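Local coordinates for protein maleylacetate reductase (Agrobacterium tumefaciens, PDB 3HL0) that probably reduces maleylacetate to 3-oxoadipate with NADH, and binds NAD as a member of the iron-containing alcohol dehydrogenase family, at residues L251-A256 and L309-D314; S305-G310 and R345-A350; L239-C244 and E257-L262. All blocks are in the same frame, centred on the assembly; numbering follows the deposited sequence.

Contact 1 of 3, residues L251-A256 and L309-D314; sequences LDLPHA and LGVGAD. With NAD (nicotinamide-adenine-dinucleotide), chain D.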
ATOM      1  N   LEU A 251      10.808 -11.257  -1.550  1.00 17.06           N
ATOM      2  CA  LEU A 251      11.224  -9.859  -1.779  1.00 17.59           C
ATOM      3  C   LEU A 251      10.237  -8.808  -1.273  1.00 18.05           C
ATOM      4  O   LEU A 251      10.489  -7.613  -1.454  1.00 19.28           O
ATOM      5  CB  LEU A 251      11.501  -9.617  -3.277  1.00 16.30           C
ATOM      6  CG  LEU A 251      12.543 -10.536  -3.930  1.00 18.31           C
ATOM      7  CD1 LEU A 251      12.758 -10.217  -5.415  1.00 20.17           C
ATOM      8  CD2 LEU A 251      13.897 -10.430  -3.184  1.00 21.33           C
ATOM      9  N   ASP A 252       9.106  -9.238  -0.721  0.50 18.24           N
ATOM     10  CA  ASP A 252       8.120  -8.292  -0.195  0.50 18.81           C
ATOM     11  C   ASP A 252       7.542  -7.355  -1.248  0.50 18.36           C
ATOM     12  O   ASP A 252       7.326  -6.167  -0.996  0.50 19.36           O
ATOM     13  CB  ASP A 252       8.751  -7.526   0.972  0.50 19.67           C
ATOM     14  CG  ASP A 252       9.404  -8.461   1.954  0.50 22.19           C
ATOM     15  OD1 ASP A 252       8.659  -9.219   2.599  0.50 25.03           O
ATOM     16  OD2 ASP A 252      10.652  -8.492   2.045  0.50 28.63           O
ATOM     17  N   LEU A 253       7.287  -7.896  -2.439  1.00 16.73           N
ATOM     18  CA  LEU A 253       6.775  -7.076  -3.544  1.00 15.71           C
ATOM     19  C   LEU A 253       5.291  -6.795  -3.384  1.00 14.57           C
ATOM     20  O   LEU A 253       4.582  -7.593  -2.815  1.00 15.82           O
ATOM     21  CB  LEU A 253       6.996  -7.809  -4.872  1.00 15.43           C
ATOM     22  CG  LEU A 253       8.438  -8.176  -5.231  1.00 14.61           C
ATOM     23  CD1 LEU A 253       8.481  -8.620  -6.677  1.00 11.98           C
ATOM     24  CD2 LEU A 253       9.361  -6.964  -5.057  1.00 14.63           C
ATOM     25  N   PRO A 254       4.821  -5.652  -3.908  1.00 13.37           N
ATOM     26  CA  PRO A 254       3.399  -5.358  -3.896  1.00 13.95           C
ATOM     27  C   PRO A 254       2.644  -6.480  -4.650  1.00 13.53           C
ATOM     28  O   PRO A 254       3.036  -6.834  -5.754  1.00 13.62           O
ATOM     29  CB  PRO A 254       3.309  -4.039  -4.669  1.00 15.16           C
ATOM     30  CG  PRO A 254       4.637  -3.408  -4.522  1.00 16.81           C
ATOM     31  CD  PRO A 254       5.610  -4.565  -4.512  1.00 14.09           C
ATOM     32  N   HIS A 255       1.575  -6.968  -4.057  1.00 12.72           N
ATOM     33  CA  HIS A 255       0.900  -8.196  -4.550  1.00 12.07           C
ATOM     34  C   HIS A 255       0.319  -8.068  -5.975  1.00 11.38           C
ATOM     35  O   HIS A 255       0.746  -8.795  -6.916  1.00 10.45           O
ATOM     36  CB  HIS A 255      -0.221  -8.585  -3.590  1.00 14.13           C
ATOM     37  CG  HIS A 255      -1.092  -9.657  -4.126  1.00 14.62           C
ATOM     38  ND1 HIS A 255      -0.729 -10.982  -4.063  1.00 18.43           N
ATOM     39  CD2 HIS A 255      -2.283  -9.609  -4.775  1.00 18.03           C
ATOM     40  CE1 HIS A 255      -1.677 -11.715  -4.633  1.00 16.04           C
ATOM     41  NE2 HIS A 255      -2.635 -10.908  -5.048  1.00 18.04           N
ATOM     42  N   ALA A 256      -0.650  -7.167  -6.151  1.00 10.72           N
ATOM     43  CA  ALA A 256      -1.331  -7.099  -7.442  1.00  9.48           C
ATOM     44  C   ALA A 256      -0.359  -6.700  -8.548  1.00  8.70           C
ATOM     45  O   ALA A 256      -0.417  -7.206  -9.672  1.00  9.04           O
ATOM     46  CB  ALA A 256      -2.509  -6.090  -7.379  1.00 10.51           C
ATOM     47  N   LEU A 309       9.339  -2.603  -9.575  1.00 10.10           N
ATOM     48  CA  LEU A 309       8.857  -3.098  -8.273  1.00  9.65           C
ATOM     49  C   LEU A 309       9.949  -3.199  -7.228  1.00 10.38           C
ATOM     50  O   LEU A 309       9.707  -3.643  -6.125  1.00 10.95           O
ATOM     51  CB  LEU A 309       8.077  -4.440  -8.393  1.00  9.31           C
ATOM     52  CG  LEU A 309       6.969  -4.425  -9.447  1.00  9.35           C
ATOM     53  CD1 LEU A 309       6.185  -5.768  -9.333  1.00 10.89           C
ATOM     54  CD2 LEU A 309       6.025  -3.211  -9.305  1.00 10.31           C
ATOM     55  N   GLY A 310      11.151  -2.758  -7.602  1.00 11.73           N
ATOM     56  CA  GLY A 310      12.312  -2.740  -6.675  1.00 12.23           C
ATOM     57  C   GLY A 310      13.134  -4.015  -6.717  1.00 12.31           C
ATOM     58  O   GLY A 310      14.031  -4.182  -5.904  1.00 13.14           O
ATOM     59  N   VAL A 311      12.853  -4.929  -7.659  1.00 10.83           N
ATOM     60  CA  VAL A 311      13.705  -6.104  -7.797  1.00 10.40           C
ATOM     61  C   VAL A 311      15.055  -5.664  -8.420  1.00 10.29           C
ATOM     62  O   VAL A 311      15.081  -4.924  -9.398  1.00 12.26           O
ATOM     63  CB  VAL A 311      13.018  -7.165  -8.701  1.00  9.83           C
ATOM     64  CG1 VAL A 311      13.918  -8.437  -8.886  1.00 10.68           C
ATOM     65  CG2 VAL A 311      11.666  -7.544  -8.093  1.00 10.82           C
ATOM     66  N   GLY A 312      16.144  -6.176  -7.851  1.00 11.66           N
ATOM     67  CA  GLY A 312      17.468  -5.912  -8.427  1.00 13.03           C
ATOM     68  C   GLY A 312      17.937  -7.029  -9.329  1.00 12.79           C
ATOM     69  O   GLY A 312      17.508  -8.186  -9.162  1.00 13.45           O
ATOM     70  N   ALA A 313      18.850  -6.681 -10.241  1.00 13.40           N
ATOM     71  CA  ALA A 313      19.477  -7.719 -11.081  1.00 13.99           C
ATOM     72  C   ALA A 313      20.114  -8.861 -10.251  1.00 14.53           C
ATOM     73  O   ALA A 313      20.052 -10.026 -10.666  1.00 15.32           O
ATOM     74  CB  ALA A 313      20.446  -7.102 -12.078  1.00 15.03           C
ATOM     75  N   ASP A 314      20.619  -8.560  -9.040  1.00 14.84           N
ATOM     76  CA  ASP A 314      21.210  -9.591  -8.182  1.00 16.78           C
ATOM     77  C   ASP A 314      20.202 -10.492  -7.454  1.00 15.94           C
ATOM     78  O   ASP A 314      20.573 -11.475  -6.793  1.00 18.67           O
ATOM     79  CB  ASP A 314      22.204  -8.975  -7.183  1.00 18.07           C
ATOM     80  CG  ASP A 314      21.574  -7.905  -6.304  1.00 25.32           C
ATOM     81  OD1 ASP A 314      20.455  -7.388  -6.583  1.00 30.01           O
ATOM     82  OD2 ASP A 314      22.230  -7.538  -5.309  1.00 30.67           O
TER
HETATM   83  PA  NAD D 402      -5.690  -5.211  -0.425  1.00 18.28           P
HETATM   84  O1A NAD D 402      -6.856  -5.924   0.166  1.00 16.69           O
HETATM   85  O2A NAD D 402      -4.360  -5.421   0.190  1.00 20.49           O
HETATM   86  O5B NAD D 402      -6.085  -3.677  -0.615  1.00 19.35           O
HETATM   87  C5B NAD D 402      -5.047  -2.732  -0.898  1.00 21.86           C
HETATM   88  C4B NAD D 402      -5.507  -1.380  -0.373  1.00 20.35           C
HETATM   89  O4B NAD D 402      -6.606  -0.928  -1.163  1.00 22.16           O
HETATM   90  C3B NAD D 402      -5.977  -1.458   1.092  1.00 21.82           C
HETATM   91  O3B NAD D 402      -5.487  -0.351   1.870  1.00 26.20           O
HETATM   92  C2B NAD D 402      -7.479  -1.399   0.939  1.00 21.87           C
HETATM   93  O2B NAD D 402      -8.134  -0.849   2.064  1.00 19.52           O
HETATM   94  C1B NAD D 402      -7.663  -0.520  -0.307  1.00 18.62           C
HETATM   95  N9A NAD D 402      -8.957  -0.743  -0.996  1.00 18.30           N
HETATM   96  C8A NAD D 402      -9.493  -1.953  -1.394  1.00 19.30           C
HETATM   97  N7A NAD D 402     -10.683  -1.726  -1.996  1.00 17.61           N
HETATM   98  C5A NAD D 402     -10.941  -0.381  -1.983  1.00 18.67           C
HETATM   99  C6A NAD D 402     -12.011   0.380  -2.451  1.00 20.87           C
HETATM  100  N6A NAD D 402     -12.953  -0.083  -3.314  1.00 17.06           N
HETATM  101  N1A NAD D 402     -11.930   1.757  -2.241  1.00 19.59           N
HETATM  102  C2A NAD D 402     -10.835   2.327  -1.630  1.00 21.13           C
HETATM  103  N3A NAD D 402      -9.776   1.584  -1.178  1.00 20.06           N
HETATM  104  C4A NAD D 402      -9.843   0.232  -1.359  1.00 18.54           C
HETATM  105  O3  NAD D 402      -5.455  -5.663  -1.977  1.00 15.23           O
HETATM  106  PN  NAD D 402      -5.924  -6.996  -2.776  1.00 15.51           P
HETATM  107  O1N NAD D 402      -5.060  -7.019  -3.993  1.00 15.41           O
HETATM  108  O2N NAD D 402      -7.377  -6.896  -2.898  1.00 14.13           O
HETATM  109  O5D NAD D 402      -5.522  -8.234  -1.847  1.00 15.61           O
HETATM  110  C5D NAD D 402      -4.182  -8.707  -1.751  1.00 18.01           C
HETATM  111  C4D NAD D 402      -4.153  -9.740  -0.623  1.00 18.92           C
HETATM  112  O4D NAD D 402      -5.140 -10.723  -0.898  1.00 17.82           O
HETATM  113  C3D NAD D 402      -2.813 -10.465  -0.615  1.00 19.47           C
HETATM  114  O3D NAD D 402      -2.513 -10.808   0.747  1.00 19.40           O
HETATM  115  C2D NAD D 402      -3.096 -11.701  -1.435  1.00 20.29           C
HETATM  116  O2D NAD D 402      -2.214 -12.795  -1.183  1.00 20.37           O
HETATM  117  C1D NAD D 402      -4.527 -12.000  -1.026  1.00 18.47           C
HETATM  118  N1N NAD D 402      -5.259 -12.800  -1.998  1.00 19.70           N
HETATM  119  C2N NAD D 402      -5.733 -14.002  -1.564  1.00 18.89           C
HETATM  120  C3N NAD D 402      -6.432 -14.800  -2.444  1.00 19.64           C
HETATM  121  C7N NAD D 402      -6.928 -16.057  -1.857  1.00 20.23           C
HETATM  122  O7N NAD D 402      -7.683 -16.791  -2.689  1.00 17.11           O
HETATM  123  N7N NAD D 402      -6.626 -16.422  -0.586  1.00 18.78           N
HETATM  124  C4N NAD D 402      -6.725 -14.394  -3.793  1.00 19.06           C
HETATM  125  C5N NAD D 402      -6.224 -13.161  -4.216  1.00 19.02           C
HETATM  126  C6N NAD D 402      -5.487 -12.379  -3.309  1.00 18.67           C
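Leu253 and Val311 meet because each sends a branch beside its own backbone N: CG of Leu253 lies anti to the carbonyl carbon (chi1 -59°), as does CG2 of Val311, whose CG1 is anti to N (chi1 179°). The two side chains cross at about a right angle, Leu253 CD1 resting 3.6 Å from Val311 CG2. Leu251 CD1 comes to the same valine methyl at 3.9 Å, so that CG2 is shared by two leucines. The other branch of Leu253, CD2, lies 3.5 Å from the carbonyl O of Leu309 and 4.4 Å from Leu309 CB, and Pro254 CD lies 4.5 Å from Leu309 O. Gly310 turns with positive phi, and its O accepts a hydrogen bond from His213 of the second subunit. Pro254, at the N-cap position of helix 255-271, leads into His255, a residue of the NAD pocket beyond the apolar patch, whose ring lies with one face under the NAD ribose, CE1 being 3.5 Å from NAD C2D. The side chains that meet across the segments are apolar, and one leucine methyl also lies against a backbone carbonyl. This implies that the turn between helices 239-251 and 255-271 rests against the 309-314 loop by close packing.

Contact 2 of 3, residues S305-G310 and R345-A350; sequences SLAALG and RAFEGA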
ATOM      1  N   SER A 305       7.616  -3.880 -15.499  1.00 10.53           N
ATOM      2  CA  SER A 305       8.932  -4.494 -15.195  1.00 10.27           C
ATOM      3  C   SER A 305       9.113  -4.786 -13.725  1.00  9.80           C
ATOM      4  O   SER A 305       8.584  -4.092 -12.835  1.00  9.89           O
ATOM      5  CB  SER A 305      10.097  -3.602 -15.682  1.00 12.15           C
ATOM      6  OG  SER A 305      10.351  -2.596 -14.724  1.00 14.27           O
ATOM      7  N   LEU A 306       9.865  -5.846 -13.444  1.00  8.55           N
ATOM      8  CA  LEU A 306      10.158  -6.171 -12.063  1.00  8.11           C
ATOM      9  C   LEU A 306      11.084  -5.099 -11.468  1.00  9.12           C
ATOM     10  O   LEU A 306      11.041  -4.880 -10.245  1.00  9.01           O
ATOM     11  CB  LEU A 306      10.827  -7.554 -11.879  1.00  8.29           C
ATOM     12  CG  LEU A 306       9.903  -8.733 -12.237  1.00  8.91           C
ATOM     13  CD1 LEU A 306      10.757 -10.044 -12.116  1.00 10.85           C
ATOM     14  CD2 LEU A 306       8.712  -8.757 -11.228  1.00  9.07           C
ATOM     15  N   ALA A 307      11.895  -4.469 -12.319  1.00  8.93           N
ATOM     16  CA  ALA A 307      12.777  -3.380 -11.816  1.00  9.83           C
ATOM     17  C   ALA A 307      11.947  -2.269 -11.200  1.00  8.97           C
ATOM     18  O   ALA A 307      12.342  -1.724 -10.155  1.00 10.85           O
ATOM     19  CB  ALA A 307      13.698  -2.840 -12.917  1.00  9.89           C
ATOM     20  N   ALA A 308      10.778  -2.007 -11.775  1.00  9.80           N
ATOM     21  CA  ALA A 308       9.925  -0.926 -11.243  1.00 10.22           C
ATOM     22  C   ALA A 308       9.365  -1.304  -9.885  1.00 10.38           C
ATOM     23  O   ALA A 308       8.934  -0.432  -9.127  1.00 10.85           O
ATOM     24  CB  ALA A 308       8.812  -0.586 -12.202  1.00 11.68           C
ATOM     25  N   LEU A 309       9.339  -2.603  -9.575  1.00 10.10           N
ATOM     26  CA  LEU A 309       8.857  -3.098  -8.273  1.00  9.65           C
ATOM     27  C   LEU A 309       9.949  -3.199  -7.228  1.00 10.38           C
ATOM     28  O   LEU A 309       9.707  -3.643  -6.125  1.00 10.95           O
ATOM     29  CB  LEU A 309       8.077  -4.440  -8.393  1.00  9.31           C
ATOM     30  CG  LEU A 309       6.969  -4.425  -9.447  1.00  9.35           C
ATOM     31  CD1 LEU A 309       6.185  -5.768  -9.333  1.00 10.89           C
ATOM     32  CD2 LEU A 309       6.025  -3.211  -9.305  1.00 10.31           C
ATOM     33  N   GLY A 310      11.151  -2.758  -7.602  1.00 11.73           N
ATOM     34  CA  GLY A 310      12.312  -2.740  -6.675  1.00 12.23           C
ATOM     35  C   GLY A 310      13.134  -4.015  -6.717  1.00 12.31           C
ATOM     36  O   GLY A 310      14.031  -4.182  -5.904  1.00 13.14           O
ATOM     37  N   ARG A 345      13.406 -11.370 -18.716  1.00  9.38           N
ATOM     38  CA  ARG A 345      12.456 -10.596 -19.526  1.00 10.32           C
ATOM     39  C   ARG A 345      11.522  -9.732 -18.650  1.00  8.69           C
ATOM     40  O   ARG A 345      11.253  -8.571 -19.014  1.00 10.31           O
ATOM     41  CB  ARG A 345      11.586 -11.544 -20.367  1.00 10.66           C
ATOM     42  CG  ARG A 345      12.334 -12.429 -21.412  1.00 13.22           C
ATOM     43  CD  ARG A 345      13.157 -11.637 -22.427  1.00 14.16           C
ATOM     44  NE  ARG A 345      14.482 -11.195 -21.958  1.00 16.00           N
ATOM     45  CZ  ARG A 345      15.540 -12.004 -21.850  1.00 17.35           C
ATOM     46  NH1 ARG A 345      16.739 -11.497 -21.478  1.00 16.65           N
ATOM     47  NH2 ARG A 345      15.407 -13.306 -22.141  1.00 18.11           N
ATOM     48  N   ALA A 346      11.000 -10.328 -17.578  1.00  8.83           N
ATOM     49  CA  ALA A 346      10.115  -9.577 -16.643  1.00  8.02           C
ATOM     50  C   ALA A 346      10.900  -8.456 -15.967  1.00  9.06           C
ATOM     51  O   ALA A 346      10.377  -7.372 -15.815  1.00  9.36           O
ATOM     52  CB  ALA A 346       9.511 -10.502 -15.613  1.00  8.49           C
ATOM     53  N   PHE A 347      12.177  -8.684 -15.667  1.00  9.46           N
ATOM     54  CA  PHE A 347      13.007  -7.610 -15.065  1.00 10.14           C
ATOM     55  C   PHE A 347      13.185  -6.424 -16.010  1.00 11.55           C
ATOM     56  O   PHE A 347      13.146  -5.255 -15.593  1.00 12.28           O
ATOM     57  CB  PHE A 347      14.375  -8.211 -14.689  1.00 10.13           C
ATOM     58  CG  PHE A 347      15.367  -7.190 -14.155  1.00  8.86           C
ATOM     59  CD1 PHE A 347      15.244  -6.710 -12.858  1.00 12.86           C
ATOM     60  CD2 PHE A 347      16.404  -6.748 -14.967  1.00 11.16           C
ATOM     61  CE1 PHE A 347      16.172  -5.750 -12.373  1.00 13.82           C
ATOM     62  CE2 PHE A 347      17.329  -5.797 -14.473  1.00 15.16           C
ATOM     63  CZ  PHE A 347      17.203  -5.320 -13.184  1.00 14.51           C
ATOM     64  N   GLU A 348      13.392  -6.739 -17.287  1.00 10.43           N
ATOM     65  CA  GLU A 348      13.566  -5.750 -18.357  1.00 12.20           C
ATOM     66  C   GLU A 348      12.288  -5.024 -18.744  1.00 11.36           C
ATOM     67  O   GLU A 348      12.336  -3.971 -19.391  1.00 14.53           O
ATOM     68  CB  GLU A 348      14.065  -6.498 -19.613  1.00 12.97           C
ATOM     69  CG  GLU A 348      15.498  -6.907 -19.559  1.00 15.80           C
ATOM     70  CD  GLU A 348      15.844  -8.002 -20.584  1.00 18.90           C
ATOM     71  OE1 GLU A 348      14.989  -8.343 -21.468  1.00 16.68           O
ATOM     72  OE2 GLU A 348      16.995  -8.521 -20.490  1.00 21.42           O
ATOM     73  N   GLY A 349      11.139  -5.625 -18.442  1.00 10.62           N
ATOM     74  CA  GLY A 349       9.901  -5.153 -19.021  1.00 11.48           C
ATOM     75  C   GLY A 349       9.814  -5.427 -20.515  1.00 12.19           C
ATOM     76  O   GLY A 349       9.156  -4.666 -21.249  1.00 12.85           O
ATOM     77  N   ALA A 350      10.455  -6.517 -20.982  1.00 12.09           N
ATOM     78  CA  ALA A 350      10.449  -6.897 -22.417  1.00 13.93           C
ATOM     79  C   ALA A 350       9.092  -7.438 -22.839  1.00 15.04           C
ATOM     80  O   ALA A 350       8.402  -8.037 -22.022  1.00 17.31           O
ATOM     81  CB  ALA A 350      11.519  -7.947 -22.686  1.00 13.81           C
TER
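Leu306 and Ala346 are joined by the one hydrogen bond between the segments: Leu306 N donates to Ala346 O at 2.9 Å, with an N-H...O angle of 162°, from 40° above the carbonyl plane. Gly349 N reaches the same oxygen from the opposite face, at 3.2 Å, so Ala346 O is gripped by two N-H groups. The second of these belongs to a Schellman motif, with Gly349 as the C-prime residue and Ala350 N bonded to Arg345 O, which ends the helix. Within the loop, Ser305 OG accepts from Ala308 N at 3.0 Å in an ST motif at the start of the helical turn 306-308. Ser305 CA makes a CA-H...O contact, 3.3 Å from Ala346 O. On the helix, Arg345 holds Glu348 side-on through NE and NH1, a salt bridge with NE to OE1 at 2.9 Å. Among the apolar contacts, Leu306 CD1 rests 3.7 Å from Ala346 CB and Leu306 CB faces Phe347 CA. The Phe347 ring, its CG anti to the backbone N (chi1 176°), places CE1 3.9 Å from Ala307 CB. The loop between helices 289-300 and 316-323 is thus pinned to the C-terminal end of helix 336-348, with helix 255-271 touching both through Val261 and His265, and the second subunit bonding to the backbone of Ala308.

Contact 3 of 3, residues L239-C244 and E257-L262; sequences LHHKLC and ETHAVL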
ATOM      1  N   LEU A 239       2.503 -22.276 -12.695  1.00  9.52           N
ATOM      2  CA  LEU A 239       3.679 -21.417 -12.674  1.00  9.38           C
ATOM      3  C   LEU A 239       3.373 -19.961 -12.271  1.00  8.82           C
ATOM      4  O   LEU A 239       4.084 -19.361 -11.456  1.00  9.55           O
ATOM      5  CB  LEU A 239       4.335 -21.438 -14.055  1.00  9.70           C
ATOM      6  CG  LEU A 239       5.406 -20.374 -14.302  1.00 11.49           C
ATOM      7  CD1 LEU A 239       6.593 -20.596 -13.372  1.00 11.40           C
ATOM      8  CD2 LEU A 239       5.817 -20.393 -15.786  1.00 14.60           C
ATOM      9  N   HIS A 240       2.331 -19.387 -12.855  1.00  9.32           N
ATOM     10  CA  HIS A 240       2.128 -17.972 -12.568  1.00  7.83           C
ATOM     11  C   HIS A 240       1.907 -17.714 -11.096  1.00  8.91           C
ATOM     12  O   HIS A 240       2.560 -16.839 -10.510  1.00  9.18           O
ATOM     13  CB  HIS A 240       0.997 -17.372 -13.409  1.00  7.48           C
ATOM     14  CG  HIS A 240       0.719 -15.945 -13.029  1.00  8.18           C
ATOM     15  ND1 HIS A 240       1.458 -14.880 -13.505  1.00  8.76           N
ATOM     16  CD2 HIS A 240      -0.133 -15.443 -12.109  1.00  8.08           C
ATOM     17  CE1 HIS A 240       1.029 -13.768 -12.924  1.00  7.62           C
ATOM     18  NE2 HIS A 240       0.067 -14.086 -12.063  1.00  7.78           N
ATOM     19  N   HIS A 241       0.960 -18.426 -10.501  1.00  7.98           N
ATOM     20  CA  HIS A 241       0.656 -18.120  -9.081  1.00  8.81           C
ATOM     21  C   HIS A 241       1.816 -18.567  -8.172  1.00 10.53           C
ATOM     22  O   HIS A 241       2.087 -17.897  -7.186  1.00 11.22           O
ATOM     23  CB  HIS A 241      -0.706 -18.726  -8.674  1.00  9.72           C
ATOM     24  CG  HIS A 241      -1.879 -18.073  -9.354  1.00  8.73           C
ATOM     25  ND1 HIS A 241      -2.168 -18.279 -10.687  1.00  8.94           N
ATOM     26  CD2 HIS A 241      -2.826 -17.227  -8.883  1.00 10.29           C
ATOM     27  CE1 HIS A 241      -3.246 -17.572 -11.011  1.00  7.29           C
ATOM     28  NE2 HIS A 241      -3.657 -16.911  -9.938  1.00  9.57           N
ATOM     29  N   LYS A 242       2.475 -19.678  -8.493  1.00 10.52           N
ATOM     30  CA  LYS A 242       3.638 -20.127  -7.680  1.00 10.99           C
ATOM     31  C   LYS A 242       4.765 -19.108  -7.705  1.00 11.57           C
ATOM     32  O   LYS A 242       5.298 -18.741  -6.650  1.00 11.13           O
ATOM     33  CB  LYS A 242       4.115 -21.482  -8.158  1.00 12.50           C
ATOM     34  CG  LYS A 242       3.079 -22.595  -7.881  1.00 18.22           C
ATOM     35  CD  LYS A 242       3.136 -23.072  -6.433  1.00 25.18           C
ATOM     36  CE  LYS A 242       2.508 -24.446  -6.270  1.00 29.57           C
ATOM     37  NZ  LYS A 242       1.008 -24.374  -6.309  1.00 33.37           N
ATOM     38  N   LEU A 243       5.076 -18.603  -8.893  1.00 10.46           N
ATOM     39  CA  LEU A 243       6.161 -17.627  -9.035  1.00 11.19           C
ATOM     40  C   LEU A 243       5.811 -16.326  -8.331  1.00 11.88           C
ATOM     41  O   LEU A 243       6.686 -15.724  -7.700  1.00 12.17           O
ATOM     42  CB  LEU A 243       6.527 -17.422 -10.501  1.00 11.06           C
ATOM     43  CG  LEU A 243       7.733 -16.538 -10.815  1.00 12.35           C
ATOM     44  CD1 LEU A 243       8.972 -17.220 -10.153  1.00 14.66           C
ATOM     45  CD2 LEU A 243       7.896 -16.430 -12.321  1.00 14.30           C
ATOM     46  N   CYS A 244       4.557 -15.865  -8.417  1.00 10.73           N
ATOM     47  CA  CYS A 244       4.192 -14.631  -7.739  1.00 11.82           C
ATOM     48  C   CYS A 244       4.330 -14.816  -6.224  1.00 12.36           C
ATOM     49  O   CYS A 244       4.794 -13.923  -5.518  1.00 12.80           O
ATOM     50  CB  CYS A 244       2.751 -14.220  -8.038  1.00 12.12           C
ATOM     51  SG  CYS A 244       2.503 -13.599  -9.709  1.00 14.31           S
ATOM     52  N   GLU A 257       0.598  -5.829  -8.220  1.00  9.21           N
ATOM     53  CA  GLU A 257       1.572  -5.383  -9.213  1.00  9.34           C
ATOM     54  C   GLU A 257       2.481  -6.511  -9.683  1.00  8.83           C
ATOM     55  O   GLU A 257       2.870  -6.524 -10.845  1.00  8.61           O
ATOM     56  CB  GLU A 257       2.473  -4.326  -8.581  1.00 10.70           C
ATOM     57  CG  GLU A 257       1.813  -2.948  -8.437  1.00 14.69           C
ATOM     58  CD  GLU A 257       0.973  -2.779  -7.167  1.00 20.60           C
ATOM     59  OE1 GLU A 257       0.640  -3.753  -6.432  1.00 17.27           O
ATOM     60  OE2 GLU A 257       0.665  -1.597  -6.866  1.00 27.24           O
ATOM     61  N   THR A 258       2.819  -7.415  -8.773  1.00  8.69           N
ATOM     62  CA  THR A 258       3.650  -8.596  -9.130  1.00  8.95           C
ATOM     63  C   THR A 258       2.923  -9.472 -10.170  1.00  8.70           C
ATOM     64  O   THR A 258       3.499  -9.857 -11.185  1.00  8.76           O
ATOM     65  CB  THR A 258       3.991  -9.416  -7.894  1.00  9.53           C
ATOM     66  OG1 THR A 258       4.741  -8.581  -6.994  1.00 11.91           O
ATOM     67  CG2 THR A 258       4.880 -10.609  -8.263  1.00 10.97           C
ATOM     68  N   HIS A 259       1.630  -9.670  -9.935  1.00  8.98           N
ATOM     69  CA  HIS A 259       0.795 -10.397 -10.924  1.00  8.28           C
ATOM     70  C   HIS A 259       0.737  -9.687 -12.253  1.00  7.59           C
ATOM     71  O   HIS A 259       0.904 -10.293 -13.276  1.00  7.99           O
ATOM     72  CB  HIS A 259      -0.618 -10.556 -10.410  1.00  8.56           C
ATOM     73  CG  HIS A 259      -0.754 -11.663  -9.449  1.00  9.42           C
ATOM     74  ND1 HIS A 259      -1.146 -12.928  -9.821  1.00 11.26           N
ATOM     75  CD2 HIS A 259      -0.509 -11.713  -8.113  1.00 11.16           C
ATOM     76  CE1 HIS A 259      -1.117 -13.718  -8.758  1.00 13.00           C
ATOM     77  NE2 HIS A 259      -0.737 -13.002  -7.709  1.00 14.93           N
ATOM     78  N   ALA A 260       0.574  -8.364 -12.233  1.00  7.87           N
ATOM     79  CA  ALA A 260       0.483  -7.639 -13.480  1.00  7.52           C
ATOM     80  C   ALA A 260       1.766  -7.706 -14.287  1.00  8.52           C
ATOM     81  O   ALA A 260       1.740  -7.895 -15.492  1.00 10.04           O
ATOM     82  CB  ALA A 260       0.139  -6.141 -13.193  1.00  8.85           C
ATOM     83  N   VAL A 261       2.893  -7.559 -13.591  1.00  7.63           N
ATOM     84  CA  VAL A 261       4.182  -7.620 -14.284  1.00  8.52           C
ATOM     85  C   VAL A 261       4.501  -9.001 -14.877  1.00  8.29           C
ATOM     86  O   VAL A 261       4.967  -9.103 -16.030  1.00  8.68           O
ATOM     87  CB  VAL A 261       5.310  -7.151 -13.365  1.00  8.50           C
ATOM     88  CG1 VAL A 261       6.684  -7.362 -14.049  1.00  9.96           C
ATOM     89  CG2 VAL A 261       5.132  -5.666 -13.085  1.00 10.85           C
ATOM     90  N   LEU A 262       4.252 -10.037 -14.076  1.00  7.82           N
ATOM     91  CA  LEU A 262       4.667 -11.399 -14.483  1.00  7.70           C
ATOM     92  C   LEU A 262       3.720 -12.010 -15.512  1.00  7.77           C
ATOM     93  O   LEU A 262       4.178 -12.841 -16.289  1.00  8.25           O
ATOM     94  CB  LEU A 262       4.785 -12.331 -13.260  1.00  8.18           C
ATOM     95  CG  LEU A 262       6.052 -12.059 -12.407  1.00 11.24           C
ATOM     96  CD1 LEU A 262       5.989 -12.962 -11.181  1.00 15.14           C
ATOM     97  CD2 LEU A 262       7.286 -12.313 -13.191  1.00 12.61           C
TER
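His240 meets His259 across the helix pair, its CG anti to the backbone N (chi1 175°). NE2 accepts a weak hydrogen bond from His259 ND1, 2.8 Å away but bent to 119° at the hydrogen, and the rings lie oblique to one another. The other nitrogen, ND1, is bonded to Thr266, while CE1 of His240 sits 4.0 Å from Leu262 CB. His241 starts out pointing from the partner helix, yet its ring offers a face to the edge of His259 in an offset edge-to-face pair. Both nitrogens of His241 are engaged, ND1 by Glu179 and NE2 by His176. Leu243 puts CG 4.0 Å from Leu262 CD1, the two side chains crossing at about a right angle. Cys244 closes the run: SG sits 3.6 Å from the centroid of the His259 ring, almost on its normal, and CB adds a CH-pi contact over the same face. SG also touches Leu262 CD1 at 3.8 Å and lies 4.1 Å from Thr258 CG2. His240, His241 and His259 form an aromatic cluster whose His259 ring also meets that of the NAD-contacting His255. Helices 239-251 and 255-271 form a helical hairpin, their segments 239-244 and 257-262 running at 132° to each other, with helix 163-180 packed against His240 and His259 and helix 336-348 against Leu243 and Leu262.

How the contacts relate
Of these segments, 239-244 comes first along the chain from the N terminus, and contact 3 closes the short turn that folds helix 255-271 back against helix 239-251. Segment 251-256 straddles that turn and opens contact 1 before contact 3 has closed, so these two cross; contact 1 then spans 52 residues to reach 309-314. Contact 2 opens on 305-310, which runs into 309-314 and shares Leu309 and Gly310 with it, before running on to the last helix, 336-348; contact 3 is already complete by then. Leu309 CD1 packs on Glu257 and Val261 packs on Leu306, so helix 255-271 binds all three together within the all-helical C-terminal half, beside the second subunit at contacts 1 and 2.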